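Local coordinates for racemase, putative (Roseobacter denitrificans, PDB 3TCS), which binds magnesium and D-alanine and is a putative racemase, of uncertain reaction, in the mandelate racemase/muconate lactonizing enzyme family, at residues His66-Leu74 and Leu84-Phe95. Sequence-based numbering, arbitrary orientation.
Sequences HRQVAPWML and LLDIVTEREHKF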
loop_
_atom_site.group_PDB
_atom_site.type_symbol
_atom_site.label_atom_id
_atom_site.label_comp_id
_atom_site.label_asym_id
_atom_site.label_seq_id
_atom_site.Cartn_x
_atom_site.Cartn_y
_atom_site.Cartn_z
ATOM N N HIS B 66 2.439 -15.265 5.687
ATOM C CA HIS B 66 1.772 -16.563 5.760
ATOM C C HIS B 66 0.314 -16.506 5.327
ATOM O O HIS B 66 -0.221 -17.461 4.762
ATOM C CB HIS B 66 1.865 -17.112 7.180
ATOM C CG HIS B 66 3.252 -17.516 7.573
ATOM N ND1 HIS B 66 3.843 -18.677 7.127
ATOM C CD2 HIS B 66 4.178 -16.893 8.341
ATOM C CE1 HIS B 66 5.074 -18.755 7.602
ATOM N NE2 HIS B 66 5.302 -17.684 8.342
ATOM N N ARG B 67 -0.325 -15.375 5.585
ATOM C CA ARG B 67 -1.727 -15.204 5.240
ATOM C C ARG B 67 -1.950 -14.907 3.762
ATOM O O ARG B 67 -2.890 -15.426 3.150
ATOM C CB ARG B 67 -2.323 -14.062 6.065
ATOM C CG ARG B 67 -3.833 -13.867 5.911
ATOM C CD ARG B 67 -4.598 -14.931 6.690
ATOM N NE ARG B 67 -4.358 -14.811 8.124
ATOM C CZ ARG B 67 -4.960 -13.926 8.914
ATOM N NH1 ARG B 67 -5.854 -13.082 8.414
ATOM N NH2 ARG B 67 -4.660 -13.874 10.205
ATOM N N GLN B 68 -1.075 -14.094 3.180
ATOM C CA GLN B 68 -1.269 -13.673 1.799
ATOM C C GLN B 68 -0.210 -13.975 0.754
ATOM O O GLN B 68 -0.426 -13.707 -0.427
ATOM C CB GLN B 68 -1.556 -12.171 1.803
ATOM C CG GLN B 68 -2.811 -11.809 2.589
ATOM C CD GLN B 68 -2.935 -10.317 2.832
ATOM O OE1 GLN B 68 -2.386 -9.788 3.796
ATOM N NE2 GLN B 68 -3.646 -9.632 1.950
ATOM N N VAL B 69 0.936 -14.508 1.158
ATOM C CA VAL B 69 1.968 -14.817 0.174
ATOM C C VAL B 69 2.199 -16.321 0.037
ATOM O O VAL B 69 2.112 -16.876 -1.061
ATOM C CB VAL B 69 3.306 -14.132 0.530
ATOM C CG1 VAL B 69 4.342 -14.421 -0.553
ATOM C CG2 VAL B 69 3.097 -12.632 0.666
ATOM N N ALA B 70 2.483 -16.974 1.157
ATOM C CA ALA B 70 2.746 -18.411 1.169
ATOM C C ALA B 70 1.693 -19.266 0.460
ATOM O O ALA B 70 2.031 -20.197 -0.276
ATOM C CB ALA B 70 2.919 -18.892 2.608
ATOM N N PRO B 71 0.401 -18.967 0.667
ATOM C CA PRO B 71 -0.640 -19.767 0.012
ATOM C C PRO B 71 -0.544 -19.816 -1.511
ATOM O O PRO B 71 -0.935 -20.804 -2.133
ATOM C CB PRO B 71 -1.929 -19.101 0.481
ATOM C CG PRO B 71 -1.560 -18.572 1.829
ATOM C CD PRO B 71 -0.202 -17.973 1.571
ATOM N N TRP B 72 -0.016 -18.756 -2.114
ATOM C CA TRP B 72 0.092 -18.700 -3.568
ATOM C C TRP B 72 1.419 -19.210 -4.113
ATOM O O TRP B 72 1.542 -19.468 -5.312
ATOM C CB TRP B 72 -0.128 -17.265 -4.045
ATOM C CG TRP B 72 -1.362 -16.659 -3.478
ATOM C CD1 TRP B 72 -1.437 -15.597 -2.626
ATOM C CD2 TRP B 72 -2.706 -17.112 -3.676
ATOM N NE1 TRP B 72 -2.745 -15.363 -2.275
ATOM C CE2 TRP B 72 -3.545 -16.279 -2.905
ATOM C CE3 TRP B 72 -3.282 -18.143 -4.429
ATOM C CZ2 TRP B 72 -4.933 -16.444 -2.864
ATOM C CZ3 TRP B 72 -4.663 -18.308 -4.388
ATOM C CH2 TRP B 72 -5.472 -17.462 -3.609
ATOM N N MET B 73 2.406 -19.366 -3.236
ATOM C CA MET B 73 3.726 -19.815 -3.665
ATOM C C MET B 73 4.061 -21.263 -3.338
ATOM O O MET B 73 4.844 -21.898 -4.050
ATOM C CB MET B 73 4.795 -18.888 -3.085
ATOM C CG MET B 73 4.644 -17.455 -3.567
ATOM S SD MET B 73 5.967 -16.368 -3.041
ATOM C CE MET B 73 7.209 -16.729 -4.287
ATOM N N LEU B 74 3.474 -21.787 -2.268
ATOM C CA LEU B 74 3.727 -23.170 -1.882
ATOM C C LEU B 74 3.306 -24.138 -2.978
ATOM O O LEU B 74 2.230 -23.998 -3.562
ATOM C CB LEU B 74 2.979 -23.507 -0.589
ATOM C CG LEU B 74 3.555 -22.939 0.708
ATOM C CD1 LEU B 74 2.644 -23.306 1.867
ATOM C CD2 LEU B 74 4.958 -23.498 0.935
ATOM N N LEU B 84 5.508 -15.771 -10.746
ATOM C CA LEU B 84 4.903 -16.242 -9.507
ATOM C C LEU B 84 4.598 -15.063 -8.583
ATOM O O LEU B 84 3.545 -15.021 -7.945
ATOM C CB LEU B 84 5.829 -17.243 -8.813
ATOM C CG LEU B 84 5.291 -17.990 -7.589
ATOM C CD1 LEU B 84 3.920 -18.582 -7.881
ATOM C CD2 LEU B 84 6.276 -19.087 -7.215
ATOM N N LEU B 85 5.518 -14.105 -8.519
ATOM C CA LEU B 85 5.331 -12.918 -7.689
ATOM C C LEU B 85 4.178 -12.077 -8.233
ATOM O O LEU B 85 3.435 -11.469 -7.467
ATOM C CB LEU B 85 6.620 -12.092 -7.647
ATOM C CG LEU B 85 7.778 -12.787 -6.923
ATOM C CD1 LEU B 85 9.061 -11.974 -7.068
ATOM C CD2 LEU B 85 7.411 -12.964 -5.463
ATOM N N ASP B 86 4.026 -12.037 -9.555
ATOM C CA ASP B 86 2.930 -11.272 -10.141
ATOM C C ASP B 86 1.614 -11.925 -9.749
ATOM O O ASP B 86 0.626 -11.240 -9.485
ATOM C CB ASP B 86 3.034 -11.215 -11.669
ATOM C CG ASP B 86 4.148 -10.302 -12.152
ATOM O OD1 ASP B 86 4.536 -9.375 -11.409
ATOM O OD2 ASP B 86 4.623 -10.503 -13.291
ATOM N N ILE B 87 1.600 -13.254 -9.721
ATOM C CA ILE B 87 0.402 -13.989 -9.341
ATOM C C ILE B 87 0.020 -13.615 -7.914
ATOM O O ILE B 87 -1.159 -13.436 -7.610
ATOM C CB ILE B 87 0.621 -15.516 -9.427
ATOM C CG1 ILE B 87 0.613 -15.950 -10.896
ATOM C CG2 ILE B 87 -0.466 -16.255 -8.641
ATOM C CD1 ILE B 87 0.932 -17.417 -11.114
ATOM N N VAL B 88 1.012 -13.486 -7.038
ATOM C CA VAL B 88 0.727 -13.118 -5.655
ATOM C C VAL B 88 0.037 -11.755 -5.596
ATOM O O VAL B 88 -0.980 -11.605 -4.917
ATOM C CB VAL B 88 2.012 -13.066 -4.790
ATOM C CG1 VAL B 88 1.685 -12.505 -3.413
ATOM C CG2 VAL B 88 2.617 -14.468 -4.654
ATOM N N THR B 89 0.575 -10.768 -6.312
ATOM C CA THR B 89 -0.022 -9.432 -6.303
ATOM C C THR B 89 -1.392 -9.388 -6.975
ATOM O O THR B 89 -2.240 -8.573 -6.617
ATOM C CB THR B 89 0.895 -8.380 -6.974
ATOM O OG1 THR B 89 1.097 -8.713 -8.352
ATOM C CG2 THR B 89 2.238 -8.320 -6.264
ATOM N N GLU B 90 -1.611 -10.259 -7.952
ATOM C CA GLU B 90 -2.901 -10.295 -8.629
ATOM C C GLU B 90 -3.941 -10.987 -7.754
ATOM O O GLU B 90 -5.085 -10.541 -7.669
ATOM C CB GLU B 90 -2.758 -10.991 -9.979
ATOM C CG GLU B 90 -2.101 -10.092 -11.013
ATOM C CD GLU B 90 -1.574 -10.847 -12.214
ATOM O OE1 GLU B 90 -2.259 -11.780 -12.680
ATOM O OE2 GLU B 90 -0.476 -10.496 -12.701
ATOM N N ARG B 91 -3.544 -12.064 -7.085
ATOM C CA ARG B 91 -4.465 -12.774 -6.200
ATOM C C ARG B 91 -4.812 -11.890 -5.002
ATOM O O ARG B 91 -5.893 -12.001 -4.419
ATOM C CB ARG B 91 -3.832 -14.068 -5.696
ATOM C CG ARG B 91 -3.614 -15.115 -6.764
ATOM C CD ARG B 91 -4.923 -15.767 -7.197
ATOM N NE ARG B 91 -4.671 -16.809 -8.184
ATOM C CZ ARG B 91 -4.397 -16.580 -9.464
ATOM N NH1 ARG B 91 -4.351 -15.333 -9.928
ATOM N NH2 ARG B 91 -4.136 -17.598 -10.276
ATOM N N GLU B 92 -3.885 -11.014 -4.631
ATOM C CA GLU B 92 -4.098 -10.120 -3.496
ATOM C C GLU B 92 -4.243 -8.684 -3.994
ATOM O O GLU B 92 -3.761 -7.748 -3.352
ATOM C CB GLU B 92 -2.909 -10.206 -2.532
ATOM C CG GLU B 92 -2.654 -11.593 -1.933
ATOM C CD GLU B 92 -3.777 -12.063 -1.029
ATOM O OE1 GLU B 92 -4.419 -11.208 -0.383
ATOM O OE2 GLU B 92 -4.010 -13.289 -0.950
ATOM N N HIS B 93 -4.917 -8.517 -5.131
ATOM C CA HIS B 93 -5.087 -7.196 -5.737
ATOM C C HIS B 93 -5.857 -6.185 -4.890
ATOM O O HIS B 93 -5.823 -4.983 -5.168
ATOM C CB HIS B 93 -5.747 -7.332 -7.116
ATOM C CG HIS B 93 -7.174 -7.778 -7.065
ATOM N ND1 HIS B 93 -8.226 -6.946 -7.391
ATOM C CD2 HIS B 93 -7.726 -8.968 -6.730
ATOM C CE1 HIS B 93 -9.362 -7.606 -7.262
ATOM N NE2 HIS B 93 -9.088 -8.835 -6.862
ATOM N N LYS B 94 -6.548 -6.668 -3.862
ATOM C CA LYS B 94 -7.307 -5.793 -2.970
ATOM C C LYS B 94 -6.372 -5.236 -1.902
ATOM O O LYS B 94 -6.778 -4.435 -1.061
ATOM C CB LYS B 94 -8.425 -6.578 -2.281
ATOM C CG LYS B 94 -9.522 -7.082 -3.210
ATOM C CD LYS B 94 -10.450 -5.959 -3.633
ATOM C CE LYS B 94 -11.676 -6.513 -4.354
ATOM N NZ LYS B 94 -12.668 -5.439 -4.639
ATOM N N PHE B 95 -5.117 -5.670 -1.939
ATOM C CA PHE B 95 -4.138 -5.229 -0.951
ATOM C C PHE B 95 -2.918 -4.557 -1.561
ATOM O O PHE B 95 -1.784 -5.000 -1.367
ATOM C CB PHE B 95 -3.705 -6.419 -0.089
ATOM C CG PHE B 95 -4.785 -6.924 0.823
ATOM C CD1 PHE B 95 -4.922 -6.413 2.107
ATOM C CD2 PHE B 95 -5.694 -7.880 0.383
ATOM C CE1 PHE B 95 -5.945 -6.845 2.940
ATOM C CE2 PHE B 95 -6.725 -8.321 1.208
ATOM C CZ PHE B 95 -6.851 -7.801 2.489
#
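The Trp-72 indole takes Arg-91 on one face, where Arg-91 CB sits 3.8 Å from the centroid of the five-membered ring in a CH-pi contact, with Glu-92 OE2 and the Gln-68 carbonyl O at its edge. A bend at chi2 (-73°) carries Arg-91 CG and CD across the six-membered ring, while the guanidinium runs past its rim, turned steeply to the indole. In plane, Trp-72 NE1 donates to the anti lone pair of Glu-92 OE2 at 2.8 Å. The other oxygen, Glu-92 OE1, is approached from above the carboxylate plane by Gln-68 NE2 at 2.9 Å, with amide and carboxylate nearly perpendicular. That same NE2 stands 3.0 Å over the centre of one Phe-95 face. One buried carboxylate, just past the end of helix 81-91, is fixed by two nearly straight bonds to helix 58-73. Gln-68 OE1 bonds to Tyr-99 of the second subunit, tying this network to the dimer interface. Farther along, Met-73 CG packs against Val-88 CG2 (3.8 Å), while its methyl CE reaches Leu-84 and Leu-85. Segments 66-73 and 84-91, 133° apart in direction, join consecutive helices packed beside an antiparallel sheet in the N-terminal capping domain of the enolase superfamily.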